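Local atomic coordinates of glucanase (Klebsiella pneumoniae, PDB entry 5GY3), a protein that probably hydrolyses internal beta-1,4-glucosidic linkages in cellulose, lichenin and cereal beta-glucans, as a family 8 glycosyl hydrolase. Residues 34-39 against 50-55; 38-43 against 97-102; 91-96 against 113-118; 24-29 against 68-73. One frame throughout, in Å; residues are numbered along the deposited sequence.

Going from the N terminus, the first strand the chain forms, 27-28, pairs with strand 70-71 in contact 4, closing a loop that holds helices 29-41 and 45-59. Contact 1 packs those two helices together and so nests wholly within contact 4. Contact 2 starts from the same helix 29-41, sharing L38 and A39 with contact 1, but reaches helix 86-103; its segments therefore alternate with those of contact 4. Contact 3 joins helix 86-103 to helix 106-123, crossing contact 2 and following contacts 1 and 4 in series. Together they tie a two-stranded sheet to two successive helical hairpins, with I92 of contact 3 touching both W52 and T29.

Contact 1 (34-39 against 50-55); sequences FAMLLA and KLWQWT
M36 reaches from helix 29-41 along L51 to W52 on helix 45-59. Its CB rests against A95 of helix 86-103, and the first torsion sets CG anti to the carbonyl carbon (chi1 -74°), carrying it across to L51 CB at 3.8 Å. SD comes next, 4.1 Å from W52 CA. A bend at chi3 then brings CE up to the indole obliquely, where it lies 3.8 Å from both W52 CB and W52 CE3. The sulfur stands 5.5 Å from the centroid of the W52 six-membered ring and 67° off its normal, an oblique Met-aromatic contact. An unbranched, flexible methionine suits this path, since it can pass L51 and still turn at its end.

The two helices follow each other in the chain, and the axes of the two segments are 153° apart, close to antiparallel: an alpha-helical hairpin, consistent with the (alpha/alpha)6 barrel known for family 8 glycosyl hydrolases.

Beside the methionine, small residues admit the branched leucine: L51 CD1 lies 3.7 Å from A35 CB and 4.1 Å from A39 CB, and also touches the A35 carbonyl. The carbonyl oxygen of L51 takes T55 N and T55 OG1 on opposite faces of its plane, the hydroxyl bond being 2.7 Å long. T55 OG1 is hydrogen-bonded in turn to Q32 NE2, on the first helix.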
loop_
_atom_site.group_PDB
_atom_site.type_symbol
_atom_site.label_atom_id
_atom_site.label_comp_id
_atom_site.label_asym_id
_atom_site.label_seq_id
_atom_site.Cartn_x
_atom_site.Cartn_y
_atom_site.Cartn_z
ATOM N N PHE A 34 -1.969 -7.713 0.010
ATOM C CA PHE A 34 -2.591 -7.555 -1.304
ATOM C C PHE A 34 -3.349 -8.814 -1.694
ATOM O O PHE A 34 -4.504 -8.754 -2.125
ATOM C CB PHE A 34 -1.542 -7.275 -2.385
ATOM C CG PHE A 34 -1.072 -5.855 -2.458
ATOM C CD1 PHE A 34 -1.708 -4.845 -1.767
ATOM C CD2 PHE A 34 0.019 -5.537 -3.253
ATOM C CE1 PHE A 34 -1.258 -3.527 -1.863
ATOM C CE2 PHE A 34 0.475 -4.222 -3.351
ATOM C CZ PHE A 34 -0.166 -3.221 -2.647
ATOM N N ALA A 35 -2.686 -9.963 -1.589
ATOM C CA ALA A 35 -3.313 -11.202 -2.030
ATOM C C ALA A 35 -4.502 -11.561 -1.149
ATOM O O ALA A 35 -5.512 -12.074 -1.643
ATOM C CB ALA A 35 -2.292 -12.332 -2.029
ATOM N N MET A 36 -4.396 -11.320 0.159
ATOM C CA MET A 36 -5.545 -11.571 1.029
ATOM C C MET A 36 -6.738 -10.703 0.641
ATOM O O MET A 36 -7.879 -11.176 0.636
ATOM C CB MET A 36 -5.167 -11.342 2.491
ATOM C CG MET A 36 -4.294 -12.437 3.074
ATOM S SD MET A 36 -3.555 -12.032 4.668
ATOM C CE MET A 36 -4.999 -11.886 5.731
ATOM N N LEU A 37 -6.497 -9.428 0.317
ATOM C CA LEU A 37 -7.571 -8.567 -0.180
ATOM C C LEU A 37 -8.193 -9.141 -1.445
ATOM O O LEU A 37 -9.422 -9.185 -1.587
ATOM C CB LEU A 37 -7.039 -7.157 -0.464
ATOM C CG LEU A 37 -6.789 -6.224 0.715
ATOM C CD1 LEU A 37 -6.007 -4.981 0.247
ATOM C CD2 LEU A 37 -8.114 -5.812 1.344
ATOM N N LEU A 38 -7.350 -9.559 -2.390
ATOM C CA LEU A 38 -7.864 -10.090 -3.647
ATOM C C LEU A 38 -8.554 -11.438 -3.452
ATOM O O LEU A 38 -9.499 -11.757 -4.184
ATOM C CB LEU A 38 -6.728 -10.190 -4.672
ATOM C CG LEU A 38 -6.088 -8.857 -5.105
ATOM C CD1 LEU A 38 -4.912 -9.102 -6.031
ATOM C CD2 LEU A 38 -7.097 -7.938 -5.777
ATOM N N ALA A 39 -8.112 -12.233 -2.476
ATOM C CA ALA A 39 -8.809 -13.489 -2.199
ATOM C C ALA A 39 -10.230 -13.232 -1.707
ATOM O O ALA A 39 -11.167 -13.922 -2.121
ATOM C CB ALA A 39 -8.023 -14.323 -1.189
ATOM N N LYS A 50 -5.186 -19.983 3.445
ATOM C CA LYS A 50 -3.794 -20.380 3.218
ATOM C C LYS A 50 -2.860 -19.182 3.349
ATOM O O LYS A 50 -1.812 -19.260 4.001
ATOM C CB LYS A 50 -3.629 -21.010 1.830
ATOM C CG LYS A 50 -4.020 -22.485 1.689
ATOM C CD LYS A 50 -4.096 -22.905 0.193
ATOM C CE LYS A 50 -5.532 -22.797 -0.353
ATOM N NZ LYS A 50 -5.695 -22.476 -1.824
ATOM N N LEU A 51 -3.224 -18.066 2.707
ATOM C CA LEU A 51 -2.399 -16.862 2.758
ATOM C C LEU A 51 -2.259 -16.365 4.185
ATOM O O LEU A 51 -1.156 -16.028 4.639
ATOM C CB LEU A 51 -3.010 -15.770 1.881
ATOM C CG LEU A 51 -3.077 -16.020 0.381
ATOM C CD1 LEU A 51 -4.083 -15.081 -0.289
ATOM C CD2 LEU A 51 -1.691 -15.846 -0.223
ATOM N N TRP A 52 -3.377 -16.318 4.909
ATOM C CA TRP A 52 -3.371 -15.802 6.275
ATOM C C TRP A 52 -2.650 -16.755 7.222
ATOM O O TRP A 52 -1.866 -16.318 8.075
ATOM C CB TRP A 52 -4.813 -15.541 6.729
ATOM C CG TRP A 52 -4.969 -15.222 8.187
ATOM C CD1 TRP A 52 -5.870 -15.782 9.059
ATOM C CD2 TRP A 52 -4.213 -14.269 8.951
ATOM N NE1 TRP A 52 -5.713 -15.239 10.315
ATOM C CE2 TRP A 52 -4.701 -14.312 10.275
ATOM C CE3 TRP A 52 -3.163 -13.393 8.648
ATOM C CZ2 TRP A 52 -4.179 -13.508 11.291
ATOM C CZ3 TRP A 52 -2.644 -12.597 9.655
ATOM C CH2 TRP A 52 -3.148 -12.662 10.962
ATOM N N GLN A 53 -2.887 -18.060 7.073
ATOM C CA GLN A 53 -2.210 -19.038 7.920
ATOM C C GLN A 53 -0.694 -18.948 7.776
ATOM O O GLN A 53 0.032 -19.007 8.771
ATOM C CB GLN A 53 -2.702 -20.448 7.582
ATOM C CG GLN A 53 -1.860 -21.588 8.158
ATOM C CD GLN A 53 -2.322 -22.959 7.652
ATOM O OE1 GLN A 53 -2.890 -23.072 6.560
ATOM N NE2 GLN A 53 -2.081 -24.002 8.446
ATOM N N TRP A 54 -0.193 -18.804 6.548
ATOM C CA TRP A 54 1.252 -18.689 6.395
ATOM C C TRP A 54 1.755 -17.378 6.993
ATOM O O TRP A 54 2.763 -17.358 7.710
ATOM C CB TRP A 54 1.665 -18.799 4.927
ATOM C CG TRP A 54 3.154 -18.691 4.797
ATOM C CD1 TRP A 54 4.066 -19.712 4.876
ATOM C CD2 TRP A 54 3.915 -17.487 4.627
ATOM N NE1 TRP A 54 5.345 -19.214 4.746
ATOM C CE2 TRP A 54 5.280 -17.852 4.597
ATOM C CE3 TRP A 54 3.575 -16.136 4.490
ATOM C CZ2 TRP A 54 6.303 -16.913 4.432
ATOM C CZ3 TRP A 54 4.589 -15.208 4.321
ATOM C CH2 TRP A 54 5.937 -15.601 4.294
ATOM N N THR A 55 1.046 -16.280 6.726
ATOM C CA THR A 55 1.452 -14.978 7.246
ATOM C C THR A 55 1.525 -14.992 8.764
ATOM O O THR A 55 2.517 -14.554 9.362
ATOM C CB THR A 55 0.462 -13.914 6.781
ATOM O OG1 THR A 55 0.362 -13.962 5.356
ATOM C CG2 THR A 55 0.901 -12.518 7.238
#

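Contact 2 (38-43 against 97-102); sequences LAVANN and LRAQKQ
The carbonyl oxygen of V40, facing Q102, is gripped twice at the end of its helix: N43 N binds it at 2.9 Å, and a water sits 3.0 Å from it. The same water lies 3.0 Å from Q102 OE1 and can bridge the two helices, although more acceptors surround it than it has protons. N43 has positive phi and is the C-prime residue of a Schellman motif, a left-handed conformation that asparagine adopts more readily than most residues. Its OD1 is hydrogen-bonded to the W103 indole NH.

Apolar contact comes from both branches of V40. CG1, anti to the backbone N (chi1 178°), meets Q102 CB and R98 O, each at 3.7 Å, while CG2 rests 4.0 Å from A99 CB; the small alanine lets the backbones come close. Q102 starts out along V40 and bends at chi2, so its aliphatic part covers the valine before OE1 turns to the water. The Q102 and N43 amides cross with their planes 57° apart.

F48 of helix 45-59 covers A39, V40 and A99 together. L304 of helix 293-307 packs on A41 and R98, whose guanidinium forms a salt bridge with D308, and Y108 of helix 106-123 packs on A99.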
loop_
_atom_site.group_PDB
_atom_site.type_symbol
_atom_site.label_atom_id
_atom_site.label_comp_id
_atom_site.label_asym_id
_atom_site.label_seq_id
_atom_site.Cartn_x
_atom_site.Cartn_y
_atom_site.Cartn_z
ATOM N N LEU A 38 -7.350 -9.559 -2.390
ATOM C CA LEU A 38 -7.864 -10.090 -3.647
ATOM C C LEU A 38 -8.554 -11.438 -3.452
ATOM O O LEU A 38 -9.499 -11.757 -4.184
ATOM C CB LEU A 38 -6.728 -10.190 -4.672
ATOM C CG LEU A 38 -6.088 -8.857 -5.105
ATOM C CD1 LEU A 38 -4.912 -9.102 -6.031
ATOM C CD2 LEU A 38 -7.097 -7.938 -5.777
ATOM N N ALA A 39 -8.112 -12.233 -2.476
ATOM C CA ALA A 39 -8.809 -13.489 -2.199
ATOM C C ALA A 39 -10.230 -13.232 -1.707
ATOM O O ALA A 39 -11.167 -13.922 -2.121
ATOM C CB ALA A 39 -8.023 -14.323 -1.189
ATOM N N VAL A 40 -10.418 -12.227 -0.845
ATOM C CA VAL A 40 -11.774 -11.866 -0.421
ATOM C C VAL A 40 -12.594 -11.408 -1.619
ATOM O O VAL A 40 -13.745 -11.830 -1.812
ATOM C CB VAL A 40 -11.736 -10.768 0.658
ATOM C CG1 VAL A 40 -13.162 -10.374 1.043
ATOM C CG2 VAL A 40 -10.941 -11.218 1.865
ATOM N N ALA A 41 -12.006 -10.534 -2.443
ATOM C CA ALA A 41 -12.716 -9.975 -3.590
ATOM C C ALA A 41 -13.148 -11.052 -4.576
ATOM O O ALA A 41 -14.173 -10.907 -5.252
ATOM C CB ALA A 41 -11.834 -8.945 -4.285
ATOM N N ASN A 42 -12.386 -12.130 -4.682
ATOM C CA ASN A 42 -12.726 -13.211 -5.593
ATOM C C ASN A 42 -13.493 -14.325 -4.896
ATOM O O ASN A 42 -13.754 -15.360 -5.508
ATOM C CB ASN A 42 -11.463 -13.745 -6.264
ATOM C CG ASN A 42 -10.953 -12.803 -7.339
ATOM O OD1 ASN A 42 -11.408 -12.845 -8.478
ATOM N ND2 ASN A 42 -10.030 -11.923 -6.970
ATOM N N ASN A 43 -13.881 -14.109 -3.639
ATOM C CA ASN A 43 -14.656 -15.072 -2.859
ATOM C C ASN A 43 -13.947 -16.427 -2.809
ATOM O O ASN A 43 -14.526 -17.480 -3.086
ATOM C CB ASN A 43 -16.078 -15.187 -3.414
ATOM C CG ASN A 43 -17.034 -15.862 -2.443
ATOM O OD1 ASN A 43 -16.665 -16.195 -1.317
ATOM N ND2 ASN A 43 -18.274 -16.065 -2.881
ATOM N N LEU A 97 -10.656 -7.737 8.099
ATOM C CA LEU A 97 -11.944 -7.085 8.310
ATOM C C LEU A 97 -12.908 -7.402 7.169
ATOM O O LEU A 97 -14.078 -7.746 7.393
ATOM C CB LEU A 97 -11.723 -5.581 8.453
ATOM C CG LEU A 97 -12.702 -4.790 9.295
ATOM C CD1 LEU A 97 -12.788 -5.459 10.666
ATOM C CD2 LEU A 97 -12.184 -3.364 9.419
ATOM N N ARG A 98 -12.423 -7.323 5.929
ATOM C CA ARG A 98 -13.282 -7.605 4.786
ATOM C C ARG A 98 -13.656 -9.081 4.715
ATOM O O ARG A 98 -14.758 -9.422 4.263
ATOM C CB ARG A 98 -12.592 -7.127 3.507
ATOM C CG ARG A 98 -12.575 -5.590 3.418
ATOM C CD ARG A 98 -11.454 -5.033 2.532
ATOM N NE ARG A 98 -11.696 -5.179 1.099
ATOM C CZ ARG A 98 -12.232 -4.242 0.314
ATOM N NH1 ARG A 98 -12.614 -3.076 0.810
ATOM N NH2 ARG A 98 -12.378 -4.466 -0.987
ATOM N N ALA A 99 -12.778 -9.963 5.187
ATOM C CA ALA A 99 -13.095 -11.386 5.218
ATOM C C ALA A 99 -14.248 -11.682 6.171
ATOM O O ALA A 99 -15.083 -12.552 5.894
ATOM C CB ALA A 99 -11.856 -12.184 5.619
ATOM N N GLN A 100 -14.300 -10.987 7.312
ATOM C CA GLN A 100 -15.422 -11.182 8.227
ATOM C C GLN A 100 -16.741 -10.879 7.537
ATOM O O GLN A 100 -17.723 -11.612 7.701
ATOM C CB GLN A 100 -15.273 -10.296 9.464
ATOM C CG GLN A 100 -16.454 -10.426 10.440
ATOM C CD GLN A 100 -17.607 -9.506 10.097
ATOM O OE1 GLN A 100 -17.399 -8.349 9.740
ATOM N NE2 GLN A 100 -18.831 -10.024 10.187
ATOM N N LYS A 101 -16.790 -9.778 6.792
ATOM C CA LYS A 101 -18.030 -9.405 6.123
ATOM C C LYS A 101 -18.374 -10.397 5.026
ATOM O O LYS A 101 -19.532 -10.803 4.888
ATOM C CB LYS A 101 -17.916 -7.997 5.550
ATOM C CG LYS A 101 -17.848 -6.918 6.608
ATOM C CD LYS A 101 -17.473 -5.576 6.003
ATOM C CE LYS A 101 -17.954 -4.443 6.892
ATOM N NZ LYS A 101 -17.800 -4.794 8.329
ATOM N N GLN A 102 -17.372 -10.808 4.250
ATOM C CA GLN A 102 -17.617 -11.690 3.117
ATOM C C GLN A 102 -18.151 -13.043 3.570
ATOM O O GLN A 102 -19.128 -13.554 3.013
ATOM C CB GLN A 102 -16.329 -11.858 2.315
ATOM C CG GLN A 102 -16.444 -12.834 1.167
ATOM C CD GLN A 102 -17.303 -12.303 0.039
ATOM O OE1 GLN A 102 -17.340 -11.097 -0.217
ATOM N NE2 GLN A 102 -18.015 -13.196 -0.630
HETATM O O HOH W 1 -16.389 -11.028 -3.074
#

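Contact 3 (91-96 against 113-118); sequences LIAWAL and DAITAS
A93 and I115 meet most closely here: A93 CB lies 3.6 Å from I115 CG2 and 3.8 Å from I115 CB. The same alanine methyl touches T116 CG2 at 3.9 Å, so it sits against two neighbouring beta-branched residues of helix 106-123. The other branch of I115 runs elsewhere. A chi1 of -59° puts CG1 beside the backbone N and leaves CG2 anti to it; CG2 is given to A93, while CG1 carries CD1 to L96 CD1 at 3.8 Å and I92 CG2 at 4.1 Å. L96 and I92 each cross the isoleucine at about a right angle. Isoleucine suits the place because its two arms serve different partners, and alanine because its small size admits a close approach.

The axes of the two segments come within 9.0 Å and are 146° apart, giving a roughly antiparallel helical hairpin of the (alpha/alpha)6 barrel type expected in this family.

Further out, neighbouring helices and loops pack on these residues. W52 of helix 45-59 backs both I92 and L96, its CZ3 lying 3.6 Å from I92 CG2, and F48 adds to the cover on L96. R60 and F67 touch I115, and F161 of helix 155-164 touches T116. The carbonyl of A93 is hydrogen-bonded to S112 OG, a polar tie between the same helices. Along helix 86-103, the side chain of I92 is about 9 Å from that of D87, the predicted nucleophile.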
loop_
_atom_site.group_PDB
_atom_site.type_symbol
_atom_site.label_atom_id
_atom_site.label_comp_id
_atom_site.label_asym_id
_atom_site.label_seq_id
_atom_site.Cartn_x
_atom_site.Cartn_y
_atom_site.Cartn_z
ATOM N N LEU A 91 -2.652 -3.650 5.386
ATOM C CA LEU A 91 -3.344 -4.394 4.338
ATOM C C LEU A 91 -3.860 -5.723 4.862
ATOM O O LEU A 91 -4.983 -6.138 4.535
ATOM C CB LEU A 91 -2.396 -4.628 3.163
ATOM C CG LEU A 91 -2.001 -3.361 2.404
ATOM C CD1 LEU A 91 -0.773 -3.631 1.546
ATOM C CD2 LEU A 91 -3.167 -2.880 1.559
ATOM N N ILE A 92 -3.044 -6.398 5.676
ATOM C CA ILE A 92 -3.446 -7.660 6.296
ATOM C C ILE A 92 -4.655 -7.446 7.200
ATOM O O ILE A 92 -5.638 -8.193 7.134
ATOM C CB ILE A 92 -2.262 -8.277 7.067
ATOM C CG1 ILE A 92 -1.172 -8.753 6.091
ATOM C CG2 ILE A 92 -2.746 -9.418 7.969
ATOM C CD1 ILE A 92 0.236 -8.971 6.736
ATOM N N ALA A 93 -4.598 -6.426 8.066
ATOM C CA ALA A 93 -5.715 -6.182 8.975
ATOM C C ALA A 93 -6.971 -5.798 8.206
ATOM O O ALA A 93 -8.089 -6.144 8.608
ATOM C CB ALA A 93 -5.356 -5.088 9.985
ATOM N N TRP A 94 -6.803 -5.041 7.125
ATOM C CA TRP A 94 -7.935 -4.630 6.301
ATOM C C TRP A 94 -8.555 -5.828 5.597
ATOM O O TRP A 94 -9.784 -5.979 5.574
ATOM C CB TRP A 94 -7.454 -3.587 5.286
ATOM C CG TRP A 94 -8.520 -2.927 4.493
ATOM C CD1 TRP A 94 -9.844 -2.782 4.824
ATOM C CD2 TRP A 94 -8.350 -2.291 3.229
ATOM N NE1 TRP A 94 -10.504 -2.090 3.833
ATOM C CE2 TRP A 94 -9.605 -1.775 2.845
ATOM C CE3 TRP A 94 -7.251 -2.100 2.380
ATOM C CZ2 TRP A 94 -9.797 -1.100 1.642
ATOM C CZ3 TRP A 94 -7.442 -1.410 1.191
ATOM C CH2 TRP A 94 -8.702 -0.912 0.840
ATOM N N ALA A 95 -7.715 -6.704 5.035
ATOM C CA ALA A 95 -8.227 -7.912 4.397
ATOM C C ALA A 95 -9.015 -8.774 5.384
ATOM O O ALA A 95 -10.062 -9.337 5.028
ATOM C CB ALA A 95 -7.070 -8.700 3.785
ATOM N N LEU A 96 -8.526 -8.887 6.624
ATOM C CA LEU A 96 -9.231 -9.667 7.645
ATOM C C LEU A 96 -10.588 -9.063 7.969
ATOM O O LEU A 96 -11.580 -9.789 8.114
ATOM C CB LEU A 96 -8.379 -9.765 8.912
ATOM C CG LEU A 96 -7.229 -10.767 8.768
ATOM C CD1 LEU A 96 -6.112 -10.518 9.787
ATOM C CD2 LEU A 96 -7.773 -12.204 8.876
ATOM N N ASP A 113 -8.834 -6.727 14.723
ATOM C CA ASP A 113 -8.845 -5.782 15.839
ATOM C C ASP A 113 -7.511 -5.762 16.581
ATOM O O ASP A 113 -7.078 -4.707 17.057
ATOM C CB ASP A 113 -9.960 -6.134 16.825
ATOM C CG ASP A 113 -11.349 -5.961 16.246
ATOM O OD1 ASP A 113 -11.500 -5.187 15.287
ATOM O OD2 ASP A 113 -12.293 -6.597 16.779
ATOM N N ALA A 114 -6.874 -6.927 16.743
ATOM C CA ALA A 114 -5.592 -6.970 17.436
ATOM C C ALA A 114 -4.527 -6.208 16.660
ATOM O O ALA A 114 -3.726 -5.469 17.252
ATOM C CB ALA A 114 -5.165 -8.425 17.666
ATOM N N ILE A 115 -4.514 -6.370 15.334
ATOM C CA ILE A 115 -3.521 -5.711 14.489
ATOM C C ILE A 115 -3.758 -4.209 14.449
ATOM O O ILE A 115 -2.806 -3.426 14.549
ATOM C CB ILE A 115 -3.536 -6.322 13.074
ATOM C CG1 ILE A 115 -3.235 -7.827 13.156
ATOM C CG2 ILE A 115 -2.547 -5.584 12.145
ATOM C CD1 ILE A 115 -3.631 -8.613 11.910
ATOM N N THR A 116 -5.021 -3.773 14.308
ATOM C CA THR A 116 -5.262 -2.331 14.272
ATOM C C THR A 116 -4.932 -1.684 15.612
ATOM O O THR A 116 -4.402 -0.570 15.647
ATOM C CB THR A 116 -6.697 -1.999 13.844
ATOM O OG1 THR A 116 -7.649 -2.601 14.730
ATOM C CG2 THR A 116 -6.951 -2.483 12.429
ATOM N N ALA A 117 -5.219 -2.363 16.726
ATOM C CA ALA A 117 -4.797 -1.826 18.020
ATOM C C ALA A 117 -3.277 -1.749 18.109
ATOM O O ALA A 117 -2.727 -0.769 18.637
ATOM C CB ALA A 117 -5.362 -2.668 19.161
ATOM N N SER A 118 -2.584 -2.760 17.576
ATOM C CA SER A 118 -1.121 -2.732 17.539
ATOM C C SER A 118 -0.603 -1.602 16.657
ATOM O O SER A 118 0.407 -0.963 16.981
ATOM C CB SER A 118 -0.576 -4.073 17.037
ATOM O OG SER A 118 -0.681 -5.076 18.028
#

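Contact 4 (24-29 against 68-73); sequences GNVSHT and YWRYNP
S27 and Y71 form the hydrogen-bonded pair of a short antiparallel two-stranded sheet. S27 N gives a nearly straight bond to Y71 O (2.9 Å, 173°), lying in the carbonyl plane, and Y71 N returns one to S27 O at 2.7 Å, tilted from the S27 carbonyl plane. One step on, H28 and R70 make a non-hydrogen-bonded pair, and T29 N then reaches W69 O at 3.0 Å, more bent at 142°.

Among the side chains, V26 lays CG1 over one face of the R70 guanidinium, 3.6 Å from NH2. R70 starts with CG anti to the backbone N (chi1 -172°) and stays extended to NE, which brings the guanidinium to V26 while CB sits 3.5 Å above the centre of the W69 ring plane. The pyrrolidine ring of P73 meets N25 O through CD and CG, while T29 turns its methyl CG2 to Y68 O at 3.4 Å. On the face shared by S27 and Y71, the tyrosine ring packs edge-to-face with W54 of helix 45-59.

Polar side chains look beyond the pair: S27 OG bonds I18 O, and W69 NE1 bonds D81 OD2. H28 is the N-cap of helix 29-41, its ND1 bonded to G31 N and its NE2 to D20 OD2; histidine suits this strand-to-helix junction because each ring nitrogen can take a partner. Capping by ND1 would leave the imidazole hydrogen on NE2, facing D20, so the ring is probably fixed in orientation and tautomer; the side chain of the adjoining T29 is about 6 Å from that of D87, the predicted nucleophile.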
loop_
_atom_site.group_PDB
_atom_site.type_symbol
_atom_site.label_atom_id
_atom_site.label_comp_id
_atom_site.label_asym_id
_atom_site.label_seq_id
_atom_site.Cartn_x
_atom_site.Cartn_y
_atom_site.Cartn_z
ATOM N N GLY A 24 13.835 -11.759 -6.546
ATOM C CA GLY A 24 14.466 -12.868 -5.861
ATOM C C GLY A 24 13.506 -13.824 -5.196
ATOM O O GLY A 24 13.902 -14.543 -4.275
ATOM N N ASN A 25 12.243 -13.835 -5.633
ATOM C CA ASN A 25 11.230 -14.771 -5.149
ATOM C C ASN A 25 10.907 -14.580 -3.670
ATOM O O ASN A 25 10.459 -15.517 -3.003
ATOM C CB ASN A 25 11.636 -16.227 -5.407
ATOM C CG ASN A 25 11.620 -16.583 -6.877
ATOM O OD1 ASN A 25 10.815 -16.057 -7.648
ATOM N ND2 ASN A 25 12.522 -17.475 -7.277
ATOM N N VAL A 26 11.112 -13.377 -3.134
ATOM C CA VAL A 26 10.858 -13.151 -1.714
ATOM C C VAL A 26 9.368 -12.962 -1.496
ATOM O O VAL A 26 8.602 -12.788 -2.452
ATOM C CB VAL A 26 11.635 -11.938 -1.162
ATOM C CG1 VAL A 26 13.138 -12.171 -1.251
ATOM C CG2 VAL A 26 11.222 -10.659 -1.883
ATOM N N SER A 27 8.956 -13.002 -0.237
ATOM C CA SER A 27 7.596 -12.694 0.171
ATOM C C SER A 27 7.632 -11.538 1.160
ATOM O O SER A 27 8.628 -11.329 1.855
ATOM C CB SER A 27 6.914 -13.902 0.813
ATOM O OG SER A 27 6.733 -14.941 -0.128
ATOM N N HIS A 28 6.540 -10.784 1.228
ATOM C CA HIS A 28 6.501 -9.667 2.156
ATOM C C HIS A 28 5.060 -9.400 2.559
ATOM O O HIS A 28 4.118 -9.944 1.979
ATOM C CB HIS A 28 7.156 -8.418 1.561
ATOM C CG HIS A 28 6.894 -8.228 0.101
ATOM N ND1 HIS A 28 5.636 -7.979 -0.405
ATOM C CD2 HIS A 28 7.731 -8.255 -0.965
ATOM C CE1 HIS A 28 5.710 -7.853 -1.720
ATOM N NE2 HIS A 28 6.970 -8.017 -2.085
ATOM N N THR A 29 4.898 -8.559 3.581
ATOM C CA THR A 29 3.554 -8.347 4.111
ATOM C C THR A 29 2.686 -7.545 3.153
ATOM O O THR A 29 1.465 -7.735 3.130
ATOM C CB THR A 29 3.626 -7.694 5.491
ATOM O OG1 THR A 29 4.501 -6.559 5.462
ATOM C CG2 THR A 29 4.166 -8.693 6.488
ATOM N N TYR A 68 6.901 -9.244 10.893
ATOM C CA TYR A 68 8.149 -9.090 10.148
ATOM C C TYR A 68 7.832 -8.919 8.668
ATOM O O TYR A 68 7.030 -9.670 8.107
ATOM C CB TYR A 68 9.044 -10.315 10.361
ATOM C CG TYR A 68 9.263 -10.658 11.817
ATOM C CD1 TYR A 68 9.714 -9.700 12.715
ATOM C CD2 TYR A 68 9.016 -11.937 12.293
ATOM C CE1 TYR A 68 9.923 -10.009 14.046
ATOM C CE2 TYR A 68 9.215 -12.255 13.627
ATOM C CZ TYR A 68 9.669 -11.287 14.497
ATOM O OH TYR A 68 9.870 -11.597 15.827
ATOM N N TRP A 69 8.448 -7.921 8.030
ATOM C CA TRP A 69 7.914 -7.486 6.744
ATOM C C TRP A 69 8.371 -8.335 5.567
ATOM O O TRP A 69 7.677 -8.358 4.554
ATOM C CB TRP A 69 8.266 -6.020 6.467
ATOM C CG TRP A 69 9.686 -5.793 6.008
ATOM C CD1 TRP A 69 10.805 -5.771 6.788
ATOM C CD2 TRP A 69 10.126 -5.535 4.663
ATOM N NE1 TRP A 69 11.920 -5.515 6.012
ATOM C CE2 TRP A 69 11.528 -5.371 4.705
ATOM C CE3 TRP A 69 9.469 -5.429 3.427
ATOM C CZ2 TRP A 69 12.284 -5.110 3.560
ATOM C CZ3 TRP A 69 10.223 -5.170 2.291
ATOM C CH2 TRP A 69 11.614 -5.010 2.368
ATOM N N ARG A 70 9.501 -9.034 5.665
ATOM C CA ARG A 70 10.099 -9.681 4.505
ATOM C C ARG A 70 10.526 -11.107 4.832
ATOM O O ARG A 70 11.040 -11.381 5.920
ATOM C CB ARG A 70 11.304 -8.874 4.014
ATOM C CG ARG A 70 11.900 -9.331 2.689
ATOM C CD ARG A 70 12.943 -8.302 2.248
ATOM N NE ARG A 70 13.736 -8.722 1.095
ATOM C CZ ARG A 70 14.816 -9.493 1.183
ATOM N NH1 ARG A 70 15.210 -9.948 2.367
ATOM N NH2 ARG A 70 15.494 -9.820 0.089
ATOM N N TYR A 71 10.330 -12.006 3.866
ATOM C CA TYR A 71 10.697 -13.411 3.994
ATOM C C TYR A 71 11.532 -13.802 2.784
ATOM O O TYR A 71 11.035 -13.772 1.652
ATOM C CB TYR A 71 9.442 -14.291 4.097
ATOM C CG TYR A 71 9.728 -15.773 4.263
ATOM C CD1 TYR A 71 9.930 -16.322 5.518
ATOM C CD2 TYR A 71 9.779 -16.616 3.159
ATOM C CE1 TYR A 71 10.176 -17.672 5.677
ATOM C CE2 TYR A 71 10.025 -17.975 3.309
ATOM C CZ TYR A 71 10.223 -18.491 4.570
ATOM O OH TYR A 71 10.469 -19.837 4.727
ATOM N N ASN A 72 12.807 -14.136 3.013
ATOM C CA ASN A 72 13.706 -14.534 1.931
ATOM C C ASN A 72 13.993 -16.028 2.038
ATOM O O ASN A 72 14.782 -16.449 2.899
ATOM C CB ASN A 72 15.009 -13.726 1.979
ATOM C CG ASN A 72 15.935 -14.031 0.806
ATOM O OD1 ASN A 72 15.634 -14.878 -0.037
ATOM N ND2 ASN A 72 17.058 -13.326 0.740
ATOM N N PRO A 73 13.398 -16.867 1.181
ATOM C CA PRO A 73 13.501 -18.325 1.382
ATOM C C PRO A 73 14.891 -18.892 1.128
ATOM O O PRO A 73 15.173 -20.008 1.581
ATOM C CB PRO A 73 12.481 -18.886 0.383
ATOM C CG PRO A 73 12.413 -17.856 -0.695
ATOM C CD PRO A 73 12.590 -16.526 -0.008
HETATM O O HOH W 2 16.111 -14.219 -2.419
#